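Local structure of putative TRAP PERIPLASMIC SOLUTE BINDING PROTEIN (Haemophilus influenzae, 4PBQ) at residues A[107-112]-A[116-121]; A[122-127]-A[139-144]; A[159-164]-A[292-297]; A[216-221]-A[277-282]. The protein binds l-gulonate and probably delivers it, or a related sugar acid, to a TRAP transporter for uptake. All blocks are in the same frame, centred on the assembly; numbering follows the deposited sequence.

Contact 1. Residues A[107-112]-A[116-121]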
loop_
_atom_site.group_PDB
_atom_site.type_symbol
_atom_site.label_atom_id
_atom_site.label_comp_id
_atom_site.label_asym_id
_atom_site.label_seq_id
_atom_site.Cartn_x
_atom_site.Cartn_y
_atom_site.Cartn_z
ATOM N N TYR A 107 9.045 -1.259 -10.302
ATOM C CA TYR A 107 9.335 -0.298 -11.373
ATOM C C TYR A 107 8.204 -0.148 -12.423
ATOM O O TYR A 107 8.430 0.239 -13.570
ATOM C CB TYR A 107 10.725 -0.605 -11.992
ATOM C CG TYR A 107 11.788 -0.696 -10.911
ATOM C CD1 TYR A 107 12.195 0.434 -10.225
ATOM C CD2 TYR A 107 12.345 -1.915 -10.544
ATOM C CE1 TYR A 107 13.126 0.375 -9.177
ATOM C CE2 TYR A 107 13.265 -1.997 -9.509
ATOM C CZ TYR A 107 13.679 -0.854 -8.836
ATOM O OH TYR A 107 14.611 -0.924 -7.823
ATOM N N LEU A 108 6.972 -0.411 -11.993
ATOM C CA LEU A 108 5.810 -0.256 -12.854
ATOM C C LEU A 108 5.510 1.220 -13.131
ATOM O O LEU A 108 5.112 1.569 -14.245
ATOM C CB LEU A 108 4.597 -0.935 -12.211
ATOM C CG LEU A 108 3.373 -1.177 -13.087
ATOM C CD1 LEU A 108 3.691 -2.107 -14.250
ATOM C CD2 LEU A 108 2.256 -1.746 -12.213
ATOM N N PHE A 109 5.720 2.075 -12.125
ATOM C CA PHE A 109 5.391 3.503 -12.208
ATOM C C PHE A 109 6.598 4.391 -11.958
ATOM O O PHE A 109 7.328 4.149 -11.006
ATOM C CB PHE A 109 4.357 3.881 -11.150
ATOM C CG PHE A 109 3.111 3.065 -11.180
ATOM C CD1 PHE A 109 2.446 2.797 -12.368
ATOM C CD2 PHE A 109 2.570 2.597 -10.002
ATOM C CE1 PHE A 109 1.281 2.053 -12.380
ATOM C CE2 PHE A 109 1.388 1.849 -10.005
ATOM C CZ PHE A 109 0.748 1.580 -11.191
ATOM N N LYS A 110 6.750 5.454 -12.764
ATOM C CA LYS A 110 7.929 6.338 -12.688
ATOM C C LYS A 110 7.901 7.348 -11.536
ATOM O O LYS A 110 8.958 7.756 -11.044
ATOM C CB LYS A 110 8.158 7.064 -14.030
ATOM C CG LYS A 110 7.322 8.322 -14.257
ATOM C CD LYS A 110 7.581 8.916 -15.662
ATOM C CE LYS A 110 7.259 10.408 -15.711
ATOM N NZ LYS A 110 5.926 10.677 -16.279
ATOM N N ASP A 111 6.696 7.726 -11.100
ATOM C CA ASP A 111 6.520 8.690 -10.022
ATOM C C ASP A 111 5.074 8.659 -9.518
ATOM O O ASP A 111 4.242 7.918 -10.051
ATOM C CB ASP A 111 6.941 10.109 -10.454
ATOM C CG ASP A 111 6.229 10.605 -11.712
ATOM O OD1 ASP A 111 5.036 10.295 -11.930
ATOM O OD2 ASP A 111 6.875 11.352 -12.492
ATOM N N ASN A 112 4.792 9.443 -8.486
ATOM C CA ASN A 112 3.465 9.451 -7.872
ATOM C C ASN A 112 2.357 9.815 -8.872
ATOM O O ASN A 112 1.299 9.177 -8.895
ATOM C CB ASN A 112 3.400 10.437 -6.711
ATOM C CG ASN A 112 4.215 10.000 -5.512
ATOM O OD1 ASN A 112 4.368 8.807 -5.240
ATOM N ND2 ASN A 112 4.723 10.970 -4.768
ATOM N N LYS A 116 -0.884 7.526 -10.046
ATOM C CA LYS A 116 -2.247 7.991 -9.853
ATOM C C LYS A 116 -2.985 7.885 -11.193
ATOM O O LYS A 116 -4.122 7.448 -11.259
ATOM C CB LYS A 116 -2.246 9.438 -9.342
ATOM C CG LYS A 116 -3.626 10.045 -9.112
ATOM C CD LYS A 116 -3.481 11.471 -8.569
ATOM C CE LYS A 116 -4.825 12.114 -8.264
ATOM N NZ LYS A 116 -5.539 12.532 -9.495
ATOM N N LYS A 117 -2.310 8.290 -12.264
ATOM C CA LYS A 117 -2.907 8.287 -13.590
ATOM C C LYS A 117 -3.320 6.888 -14.004
ATOM O O LYS A 117 -4.436 6.686 -14.505
ATOM C CB LYS A 117 -1.935 8.885 -14.606
ATOM C CG LYS A 117 -2.496 9.070 -15.993
ATOM C CD LYS A 117 -1.419 9.616 -16.938
ATOM C CE LYS A 117 -2.007 9.945 -18.310
ATOM N NZ LYS A 117 -0.947 10.493 -19.185
ATOM N N VAL A 118 -2.435 5.918 -13.800
ATOM C CA VAL A 118 -2.765 4.549 -14.157
ATOM C C VAL A 118 -3.880 3.990 -13.256
ATOM O O VAL A 118 -4.749 3.265 -13.722
ATOM C CB VAL A 118 -1.548 3.628 -14.068
ATOM C CG1 VAL A 118 -1.977 2.192 -14.216
ATOM C CG2 VAL A 118 -0.525 4.007 -15.139
ATOM N N LEU A 119 -3.840 4.316 -11.974
ATOM C CA LEU A 119 -4.857 3.788 -11.042
ATOM C C LEU A 119 -6.221 4.440 -11.253
ATOM O O LEU A 119 -7.250 3.976 -10.723
ATOM C CB LEU A 119 -4.409 3.977 -9.595
ATOM C CG LEU A 119 -3.222 3.081 -9.236
ATOM C CD1 LEU A 119 -2.593 3.468 -7.927
ATOM C CD2 LEU A 119 -3.605 1.606 -9.209
ATOM N N GLU A 120 -6.223 5.516 -12.022
ATOM C CA GLU A 120 -7.471 6.152 -12.434
ATOM C C GLU A 120 -7.932 5.700 -13.836
ATOM O O GLU A 120 -8.926 6.209 -14.360
ATOM C CB GLU A 120 -7.349 7.687 -12.282
ATOM C CG GLU A 120 -7.334 8.066 -10.796
ATOM C CD GLU A 120 -7.071 9.530 -10.476
ATOM O OE1 GLU A 120 -6.738 10.309 -11.388
ATOM O OE2 GLU A 120 -7.180 9.881 -9.275
ATOM N N SER A 121 -7.250 4.715 -14.422
ATOM C CA SER A 121 -7.548 4.314 -15.803
ATOM C C SER A 121 -8.542 3.156 -15.852
ATOM O O SER A 121 -8.837 2.542 -14.843
ATOM C CB SER A 121 -6.261 3.916 -16.532
ATOM O OG SER A 121 -5.824 2.634 -16.135
#

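Contact 2. Residues A[122-127]-A[139-144]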
loop_
_atom_site.group_PDB
_atom_site.type_symbol
_atom_site.label_atom_id
_atom_site.label_comp_id
_atom_site.label_asym_id
_atom_site.label_seq_id
_atom_site.Cartn_x
_atom_site.Cartn_y
_atom_site.Cartn_z
ATOM N N PRO A 122 -9.076 2.856 -17.040
ATOM C CA PRO A 122 -10.063 1.780 -17.138
ATOM C C PRO A 122 -9.554 0.422 -16.682
ATOM O O PRO A 122 -10.307 -0.317 -16.034
ATOM C CB PRO A 122 -10.393 1.754 -18.643
ATOM C CG PRO A 122 -10.208 3.155 -19.080
ATOM C CD PRO A 122 -9.040 3.678 -18.264
ATOM N N ILE A 123 -8.306 0.087 -16.987
ATOM C CA ILE A 123 -7.785 -1.225 -16.610
ATOM C C ILE A 123 -7.770 -1.384 -15.070
ATOM O O ILE A 123 -8.105 -2.440 -14.554
ATOM C CB ILE A 123 -6.389 -1.525 -17.240
ATOM C CG1 ILE A 123 -5.892 -2.910 -16.824
ATOM C CG2 ILE A 123 -5.364 -0.478 -16.833
ATOM C CD1 ILE A 123 -6.833 -4.054 -17.186
ATOM N N ALA A 124 -7.427 -0.325 -14.343
ATOM C CA ALA A 124 -7.449 -0.367 -12.874
ATOM C C ALA A 124 -8.884 -0.531 -12.356
ATOM O O ALA A 124 -9.135 -1.222 -11.381
ATOM C CB ALA A 124 -6.819 0.903 -12.321
ATOM N N ASN A 125 -9.827 0.129 -13.019
ATOM C CA ASN A 125 -11.242 -0.008 -12.655
ATOM C C ASN A 125 -11.705 -1.448 -12.862
ATOM O O ASN A 125 -12.368 -2.047 -12.014
ATOM C CB ASN A 125 -12.105 0.949 -13.479
ATOM C CG ASN A 125 -13.581 0.850 -13.138
ATOM O OD1 ASN A 125 -14.077 1.552 -12.259
ATOM N ND2 ASN A 125 -14.286 -0.026 -13.833
ATOM N N LYS A 126 -11.329 -2.009 -14.000
ATOM C CA LYS A 126 -11.763 -3.350 -14.362
ATOM C C LYS A 126 -11.201 -4.401 -13.408
ATOM O O LYS A 126 -11.910 -5.312 -12.998
ATOM C CB LYS A 126 -11.377 -3.658 -15.812
ATOM C CG LYS A 126 -11.727 -5.060 -16.264
ATOM C CD LYS A 126 -11.401 -5.248 -17.747
ATOM C CE LYS A 126 -11.462 -6.718 -18.154
ATOM N NZ LYS A 126 -10.288 -7.477 -17.629
ATOM N N ILE A 127 -9.933 -4.263 -13.035
ATOM C CA ILE A 127 -9.333 -5.181 -12.088
ATOM C C ILE A 127 -9.984 -4.982 -10.723
ATOM O O ILE A 127 -10.285 -5.946 -10.029
ATOM C CB ILE A 127 -7.801 -5.006 -12.020
ATOM C CG1 ILE A 127 -7.189 -5.492 -13.344
ATOM C CG2 ILE A 127 -7.233 -5.775 -10.848
ATOM C CD1 ILE A 127 -5.669 -5.413 -13.402
ATOM N N LEU A 139 -13.889 1.025 -3.609
ATOM C CA LEU A 139 -14.400 2.389 -3.762
ATOM C C LEU A 139 -13.358 3.393 -4.247
ATOM O O LEU A 139 -13.721 4.366 -4.908
ATOM C CB LEU A 139 -14.993 2.892 -2.440
ATOM C CG LEU A 139 -16.229 2.133 -1.951
ATOM C CD1 LEU A 139 -16.672 2.669 -0.588
ATOM C CD2 LEU A 139 -17.334 2.236 -2.993
ATOM N N ALA A 140 -12.083 3.185 -3.912
ATOM C CA ALA A 140 -11.035 4.124 -4.324
ATOM C C ALA A 140 -9.641 3.525 -4.246
ATOM O O ALA A 140 -9.334 2.761 -3.337
ATOM C CB ALA A 140 -11.089 5.378 -3.459
ATOM N N TYR A 141 -8.792 3.905 -5.197
ATOM C CA TYR A 141 -7.358 3.707 -5.086
ATOM C C TYR A 141 -6.696 4.970 -4.545
ATOM O O TYR A 141 -6.665 6.021 -5.232
ATOM C CB TYR A 141 -6.773 3.464 -6.469
ATOM C CG TYR A 141 -7.064 2.123 -7.097
ATOM C CD1 TYR A 141 -6.361 0.979 -6.722
ATOM C CD2 TYR A 141 -8.008 2.019 -8.106
ATOM C CE1 TYR A 141 -6.622 -0.238 -7.328
ATOM C CE2 TYR A 141 -8.265 0.812 -8.738
ATOM C CZ TYR A 141 -7.562 -0.307 -8.351
ATOM O OH TYR A 141 -7.823 -1.507 -8.964
ATOM N N GLY A 142 -6.195 4.876 -3.321
ATOM C CA GLY A 142 -5.409 5.929 -2.717
ATOM C C GLY A 142 -3.936 5.577 -2.694
ATOM O O GLY A 142 -3.525 4.515 -3.158
HETATM N N MSE A 143 -3.148 6.449 -2.085
HETATM C CA MSE A 143 -1.697 6.324 -2.078
HETATM C C MSE A 143 -1.135 6.062 -0.686
HETATM O O MSE A 143 -1.444 6.757 0.281
HETATM C CB MSE A 143 -1.082 7.611 -2.673
HETATM C CG MSE A 143 0.392 7.783 -2.431
HETATM SE SE MSE A 143 1.160 9.423 -3.171
HETATM C CE MSE A 143 2.613 9.653 -1.943
ATOM N N ASN A 144 -0.315 5.013 -0.581
ATOM C CA ASN A 144 0.597 4.898 0.534
ATOM C C ASN A 144 1.997 5.342 0.087
ATOM O O ASN A 144 2.680 6.064 0.798
ATOM C CB ASN A 144 0.572 3.479 1.113
ATOM C CG ASN A 144 -0.667 3.227 1.932
ATOM O OD1 ASN A 144 -1.210 4.152 2.509
ATOM N ND2 ASN A 144 -1.123 1.991 1.977
#

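Contact 3. Residues A[159-164]-A[292-297]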
loop_
_atom_site.group_PDB
_atom_site.type_symbol
_atom_site.label_atom_id
_atom_site.label_comp_id
_atom_site.label_asym_id
_atom_site.label_seq_id
_atom_site.Cartn_x
_atom_site.Cartn_y
_atom_site.Cartn_z
ATOM N N ASP A 159 26.091 -4.982 -4.212
ATOM C CA ASP A 159 26.778 -5.984 -3.406
ATOM C C ASP A 159 26.485 -5.845 -1.903
ATOM O O ASP A 159 26.672 -6.801 -1.151
ATOM C CB ASP A 159 28.291 -5.983 -3.669
ATOM C CG ASP A 159 28.644 -6.556 -5.032
ATOM O OD1 ASP A 159 27.860 -7.370 -5.560
ATOM O OD2 ASP A 159 29.700 -6.192 -5.580
ATOM N N ASP A 160 26.003 -4.681 -1.469
ATOM C CA ASP A 160 25.755 -4.476 -0.049
ATOM C C ASP A 160 24.537 -5.267 0.429
ATOM O O ASP A 160 24.387 -5.501 1.614
ATOM C CB ASP A 160 25.558 -2.988 0.272
ATOM C CG ASP A 160 26.830 -2.161 0.094
ATOM O OD1 ASP A 160 27.936 -2.735 0.067
ATOM O OD2 ASP A 160 26.711 -0.914 0.003
ATOM N N PHE A 161 23.670 -5.685 -0.488
ATOM C CA PHE A 161 22.517 -6.513 -0.126
ATOM C C PHE A 161 22.903 -7.896 0.413
ATOM O O PHE A 161 22.116 -8.515 1.159
ATOM C CB PHE A 161 21.637 -6.724 -1.349
ATOM C CG PHE A 161 20.849 -5.515 -1.759
ATOM C CD1 PHE A 161 20.347 -4.622 -0.818
ATOM C CD2 PHE A 161 20.602 -5.271 -3.097
ATOM C CE1 PHE A 161 19.615 -3.522 -1.219
ATOM C CE2 PHE A 161 19.847 -4.169 -3.487
ATOM C CZ PHE A 161 19.365 -3.313 -2.563
ATOM N N LYS A 162 24.067 -8.413 0.013
ATOM C CA LYS A 162 24.468 -9.758 0.433
ATOM C C LYS A 162 24.591 -9.837 1.961
ATOM O O LYS A 162 25.271 -9.027 2.583
ATOM C CB LYS A 162 25.780 -10.164 -0.252
ATOM C CG LYS A 162 26.262 -11.551 0.114
ATOM C CD LYS A 162 27.534 -11.923 -0.647
ATOM C CE LYS A 162 27.218 -12.383 -2.066
ATOM N NZ LYS A 162 26.570 -13.741 -2.110
ATOM N N GLY A 163 23.896 -10.789 2.570
ATOM C CA GLY A 163 23.911 -10.907 4.016
ATOM C C GLY A 163 22.795 -10.099 4.687
ATOM O O GLY A 163 22.533 -10.278 5.870
ATOM N N LEU A 164 22.159 -9.203 3.942
ATOM C CA LEU A 164 21.111 -8.351 4.511
ATOM C C LEU A 164 19.868 -9.170 4.843
ATOM O O LEU A 164 19.402 -9.935 4.004
ATOM C CB LEU A 164 20.737 -7.239 3.536
ATOM C CG LEU A 164 19.755 -6.214 4.107
ATOM C CD1 LEU A 164 20.379 -5.406 5.247
ATOM C CD2 LEU A 164 19.263 -5.309 2.986
ATOM N N GLU A 292 23.252 6.071 -10.067
ATOM C CA GLU A 292 22.693 5.546 -11.300
ATOM C C GLU A 292 23.005 4.057 -11.434
ATOM O O GLU A 292 22.163 3.294 -11.874
ATOM C CB GLU A 292 23.237 6.289 -12.527
ATOM C CG GLU A 292 22.660 5.751 -13.839
ATOM C CD GLU A 292 23.498 6.087 -15.071
ATOM O OE1 GLU A 292 24.450 6.894 -14.965
ATOM O OE2 GLU A 292 23.198 5.531 -16.155
ATOM N N ALA A 293 24.229 3.661 -11.086
ATOM C CA ALA A 293 24.643 2.257 -11.186
ATOM C C ALA A 293 23.885 1.325 -10.223
ATOM O O ALA A 293 23.487 0.212 -10.591
ATOM C CB ALA A 293 26.149 2.137 -10.970
ATOM N N PHE A 294 23.704 1.780 -8.989
ATOM C CA PHE A 294 22.973 1.005 -7.983
ATOM C C PHE A 294 21.521 0.848 -8.446
ATOM O O PHE A 294 20.932 -0.243 -8.397
ATOM C CB PHE A 294 23.065 1.738 -6.640
ATOM C CG PHE A 294 22.518 0.964 -5.452
ATOM C CD1 PHE A 294 22.148 -0.364 -5.551
ATOM C CD2 PHE A 294 22.369 1.605 -4.226
ATOM C CE1 PHE A 294 21.641 -1.032 -4.438
ATOM C CE2 PHE A 294 21.858 0.947 -3.116
ATOM C CZ PHE A 294 21.511 -0.370 -3.216
ATOM N N LYS A 295 20.949 1.959 -8.892
ATOM C CA LYS A 295 19.627 1.983 -9.500
ATOM C C LYS A 295 19.475 0.984 -10.648
ATOM O O LYS A 295 18.539 0.198 -10.701
ATOM C CB LYS A 295 19.385 3.367 -10.076
ATOM C CG LYS A 295 18.019 3.907 -9.899
ATOM C CD LYS A 295 18.064 5.159 -9.021
ATOM C CE LYS A 295 17.448 6.367 -9.706
ATOM N NZ LYS A 295 18.449 7.250 -10.355
ATOM N N ASN A 296 20.381 1.054 -11.610
ATOM C CA ASN A 296 20.293 0.186 -12.753
ATOM C C ASN A 296 20.458 -1.273 -12.364
ATOM O O ASN A 296 19.795 -2.137 -12.912
ATOM C CB ASN A 296 21.358 0.564 -13.769
ATOM C CG ASN A 296 21.077 1.886 -14.435
ATOM O OD1 ASN A 296 19.937 2.344 -14.472
ATOM N ND2 ASN A 296 22.119 2.504 -14.985
ATOM N N ASP A 297 21.353 -1.552 -11.426
ATOM C CA ASP A 297 21.535 -2.919 -10.977
ATOM C C ASP A 297 20.249 -3.458 -10.342
ATOM O O ASP A 297 19.914 -4.621 -10.542
ATOM C CB ASP A 297 22.672 -3.015 -9.972
ATOM C CG ASP A 297 24.043 -2.973 -10.612
ATOM O OD1 ASP A 297 24.164 -3.110 -11.852
ATOM O OD2 ASP A 297 25.008 -2.815 -9.849
#

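Contact 4. Residues A[216-221]-A[277-282]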
loop_
_atom_site.group_PDB
_atom_site.type_symbol
_atom_site.label_atom_id
_atom_site.label_comp_id
_atom_site.label_asym_id
_atom_site.label_seq_id
_atom_site.Cartn_x
_atom_site.Cartn_y
_atom_site.Cartn_z
ATOM N N GLY A 216 7.313 5.283 13.853
ATOM C CA GLY A 216 8.476 5.428 14.712
ATOM C C GLY A 216 9.635 4.508 14.317
ATOM O O GLY A 216 10.653 4.474 15.007
ATOM N N LEU A 217 9.497 3.768 13.220
ATOM C CA LEU A 217 10.608 2.905 12.769
ATOM C C LEU A 217 11.886 3.699 12.517
ATOM O O LEU A 217 12.991 3.169 12.682
ATOM C CB LEU A 217 10.228 2.104 11.515
ATOM C CG LEU A 217 9.436 0.837 11.814
ATOM C CD1 LEU A 217 8.815 0.279 10.518
ATOM C CD2 LEU A 217 10.317 -0.210 12.487
ATOM N N TYR A 218 11.770 4.978 12.146
ATOM C CA TYR A 218 12.961 5.788 11.884
ATOM C C TYR A 218 13.900 5.898 13.107
ATOM O O TYR A 218 15.107 6.116 12.970
ATOM C CB TYR A 218 12.561 7.189 11.388
ATOM C CG TYR A 218 11.959 8.096 12.454
ATOM C CD1 TYR A 218 10.619 7.994 12.824
ATOM C CD2 TYR A 218 12.735 9.078 13.074
ATOM C CE1 TYR A 218 10.086 8.828 13.788
ATOM C CE2 TYR A 218 12.209 9.904 14.034
ATOM C CZ TYR A 218 10.893 9.776 14.393
ATOM O OH TYR A 218 10.382 10.608 15.353
ATOM N N GLU A 219 13.336 5.726 14.305
ATOM C CA GLU A 219 14.113 5.882 15.522
ATOM C C GLU A 219 15.049 4.694 15.760
ATOM O O GLU A 219 15.989 4.800 16.532
ATOM C CB GLU A 219 13.176 6.056 16.709
ATOM C CG GLU A 219 12.405 7.365 16.668
ATOM C CD GLU A 219 11.631 7.608 17.948
ATOM O OE1 GLU A 219 11.018 6.655 18.465
ATOM O OE2 GLU A 219 11.662 8.746 18.444
ATOM N N VAL A 220 14.776 3.582 15.091
ATOM C CA VAL A 220 15.581 2.371 15.242
ATOM C C VAL A 220 16.173 1.902 13.914
ATOM O O VAL A 220 16.595 0.754 13.784
ATOM C CB VAL A 220 14.772 1.213 15.886
ATOM C CG1 VAL A 220 14.413 1.544 17.346
ATOM C CG2 VAL A 220 13.513 0.882 15.071
ATOM N N GLN A 221 16.208 2.796 12.933
ATOM C CA GLN A 221 16.753 2.485 11.613
ATOM C C GLN A 221 17.551 3.674 11.114
ATOM O O GLN A 221 16.981 4.612 10.556
ATOM C CB GLN A 221 15.628 2.157 10.636
ATOM C CG GLN A 221 14.785 0.946 10.989
ATOM C CD GLN A 221 15.374 -0.342 10.428
ATOM O OE1 GLN A 221 14.905 -0.859 9.416
ATOM N NE2 GLN A 221 16.419 -0.833 11.068
ATOM N N LYS A 277 9.974 13.519 4.212
ATOM C CA LYS A 277 11.341 13.351 3.725
ATOM C C LYS A 277 12.289 14.398 4.360
ATOM O O LYS A 277 13.383 14.076 4.774
ATOM C CB LYS A 277 11.365 13.444 2.204
ATOM C CG LYS A 277 10.823 12.196 1.497
ATOM C CD LYS A 277 10.873 12.338 -0.017
ATOM C CE LYS A 277 12.298 12.195 -0.547
ATOM N NZ LYS A 277 12.334 12.146 -2.043
ATOM N N ASP A 278 11.845 15.643 4.440
ATOM C CA ASP A 278 12.617 16.697 5.076
ATOM C C ASP A 278 12.812 16.415 6.573
ATOM O O ASP A 278 13.912 16.582 7.101
ATOM C CB ASP A 278 11.923 18.037 4.885
ATOM C CG ASP A 278 12.797 19.215 5.299
ATOM O OD1 ASP A 278 13.872 19.383 4.694
ATOM O OD2 ASP A 278 12.411 19.941 6.234
ATOM N N TYR A 279 11.729 16.013 7.239
ATOM C CA TYR A 279 11.765 15.645 8.652
ATOM C C TYR A 279 12.846 14.587 8.919
ATOM O O TYR A 279 13.675 14.722 9.836
ATOM C CB TYR A 279 10.392 15.108 9.086
ATOM C CG TYR A 279 10.310 14.706 10.546
ATOM C CD1 TYR A 279 10.773 13.463 10.968
ATOM C CD2 TYR A 279 9.748 15.547 11.481
ATOM C CE1 TYR A 279 10.718 13.094 12.279
ATOM C CE2 TYR A 279 9.683 15.180 12.810
ATOM C CZ TYR A 279 10.169 13.954 13.199
ATOM O OH TYR A 279 10.119 13.562 14.518
ATOM N N LEU A 280 12.819 13.521 8.129
ATOM C CA LEU A 280 13.752 12.415 8.327
ATOM C C LEU A 280 15.198 12.818 8.035
ATOM O O LEU A 280 16.128 12.327 8.672
ATOM C CB LEU A 280 13.335 11.220 7.473
ATOM C CG LEU A 280 12.020 10.599 7.957
ATOM C CD1 LEU A 280 11.488 9.553 6.986
ATOM C CD2 LEU A 280 12.211 9.973 9.340
ATOM N N ALA A 281 15.388 13.755 7.124
ATOM C CA ALA A 281 16.725 14.306 6.914
ATOM C C ALA A 281 17.261 15.015 8.159
ATOM O O ALA A 281 18.470 15.144 8.346
ATOM C CB ALA A 281 16.724 15.259 5.737
ATOM N N LYS A 282 16.362 15.484 9.007
ATOM C CA LYS A 282 16.757 16.421 10.060
ATOM C C LYS A 282 16.624 15.844 11.469
ATOM O O LYS A 282 16.747 16.576 12.455
ATOM C CB LYS A 282 15.927 17.715 9.919
ATOM C CG LYS A 282 16.313 18.504 8.663
ATOM C CD LYS A 282 15.347 19.620 8.342
ATOM C CE LYS A 282 15.867 20.478 7.180
ATOM N NZ LYS A 282 14.881 21.481 6.725
#

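Contact 1. Residues A[107-112]-A[116-121]
The N-capped start of helix 112-119 follows a loop whose Phe-109 packs on Val-118, in the second turn of that helix. The helix belongs to the TRAP solute-binding protein fold. Asp-111 sits at the N-cap, and its OD1 accepts a hydrogen bond from the backbone N of Glu-114. Asn-112 O takes the regular helical bond from Lys-116 N at 3.0 Å. The N-H points to the oxygen at 152°. The Asn-112 side chain leaves the segment pair, and its ND2 bonds to Glu-273 on the long helix 248-281.

The apolar half of the contact is buried. Phe-109 presents one corner of its ring. Its CE1 lies 3.7 Å from Val-118 CB and touches both methyls as well, CG1 at 3.7 Å and CG2 at 3.8 Å. CB and both methyls thus gather round CE1, and CG1 also nears CZ. Leu-108 CG packs 3.9 Å above one face of the same ring, near its rim. Phe-146 of strand 136-151 also touches Phe-109, and Trp-103 touches Val-118.

Lys-116 reaches along the helix to Glu-120, just past its end, and meets the carboxylate in a salt bridge. Val-118 O accepts two bonds. One comes from Ser-121 N, and the other from Ser-121 OG at 2.7 Å, in the carbonyl plane on a lone pair.

Contact 2. Residues A[122-127]-A[139-144]
A tyrosine hydroxyl from a strand bonds to a backbone carbonyl within a helix. Tyr-141 OH donates to Ala-124 O at 2.8 Å. The hydroxyl meets the oxygen from the side, with a C=O...donor angle of 131°, and lies 30° off the carbonyl plane. Ala-124 O itself sits at the edge of the tyrosine ring, near its plane, so ring and oxygen are nearly level.

The same edge makes the apolar contact. Tyr-141 CE2 lies 3.9 Å from Ala-124 CB, which points at the strand. The small methyl lets the ring come close beside the helix. Tyr-141 CG is anti to its own carbonyl carbon (chi1 -73°), and the ring reaches across to the helix from there. Tyr-141 is buried, and its hydroxyl finds an acceptor in this carbonyl.

Trp-103 meets the Tyr-141 ring edge-to-face and also touches Ala-124. Leu-119 of helix 112-119 packs on the ring too. On the backbone side, Tyr-141 O accepts from Trp-266 NE1 of helix 248-281. Just before the tyrosine, Leu-139 and Ala-140 are paired with the one residue Leu-236, a classic beta bulge. The whole is helix-on-sheet packing: helix 122-129 lies against strand 136-151 of the mixed sheet in this TRAP solute-binding protein.

Contact 3. Residues A[159-164]-A[292-297]
Phe-161 lays the far end of its ring against the outer edge of the Phe-294 ring. Its CZ is 3.7 Å from Phe-294 CZ, and its CE2 is 3.7 Å from Phe-294 CE1. Both atoms lie at the edge of the Phe-294 ring, near its plane. Relative to the Phe-161 ring the approach is oblique. The centroids are 5.5 Å apart and the planes are inclined at 52°.

Phe-294 CG is anti to the backbone N (chi1 -172°), which carries the ring out from the helix toward the loop. Both phenylalanines are buried, and no hydrogen bond joins the segments. The contact ties a turn to the first turn of helix 292-312 in the solute-binding fold. The loop turn is type II, from Phe-161 to Leu-164, closed by Leu-164 N to Phe-161 O at 2.9 Å. Gly-163 occupies its third position with positive phi.

Phe-161 also packs on Ile-149 of strand 136-151 and on Ile-183. Within the loop, Asp-160 forms a salt bridge with Lys-157 and accepts from Glu-156 N. Near the helix start, Phe-294 N bonds to Ser-291 OG.

Contact 4. Residues A[216-221]-A[277-282]
The Tyr-218 ring receives the edge of Tyr-279 toward one face. Glu-219 CG, from its chain neighbour, lies over the opposite face, 3.6 Å above the plane of the Tyr-218 ring and offset toward the rim. The two tyrosine planes are nearly perpendicular, at 86°, and the centroids are 5.7 Å apart. This is an offset edge-to-face pair. The leading edge atom is Tyr-279 CE1, 3.9 Å from Tyr-218 CE2, and CE2 lies in the Tyr-279 plane. The offset brings the phenol ends together: Tyr-218 OH and Tyr-279 OH are 3.1 Å apart.

Leu-280 meets the other end of Tyr-218. Its CD2 methyl is 3.5 Å from Tyr-218 CB and 3.6 Å from Tyr-218 CG, so it packs at the root of the ring. Tyr-279 CG is anti to the backbone N (chi1 -179°), and its ring extends from the helix toward Tyr-218.

In the solute-binding fold, the contact ties the loop after helix 209-214, with its 3-10 turn 217-219, to the C-terminal end of the long helix 248-281. Tyr-218 O also accepts from Asn-285 ND2. Tyr-279 has further partners: its ring stacks on His-283 and takes a cation-pi contact from Lys-213. In segment 277-282, Lys-282 NZ bridges to Asp-278 OD2, which uses its syn lone pair.

The contact thus mixes aromatic and aliphatic packing with a polar rim. The nearby Lys-213 would be expected to polarise the Tyr-279 ring.

In the fold
From the N terminus, contact 1 comes first and closes a short loop at the start of helix 112-119. Contact 2 follows directly, closing the loop from helix 122-129 to strand 136-151. These two touch: Leu-119 O and Val-118 O lie against Tyr-141 and Ala-124. Contact 3 then opens at 159-164 and closes only at 292-297, tying the loop before strand 165-168 to helix 292-312 across more than a hundred residues. Contact 4 lies wholly within that span, tying 216-221 to the end of helix 248-281. Contacts 2 and 4 sit on opposite sides of the chain's centre, their own centres about 30 Å apart. No contacts cross along the chain.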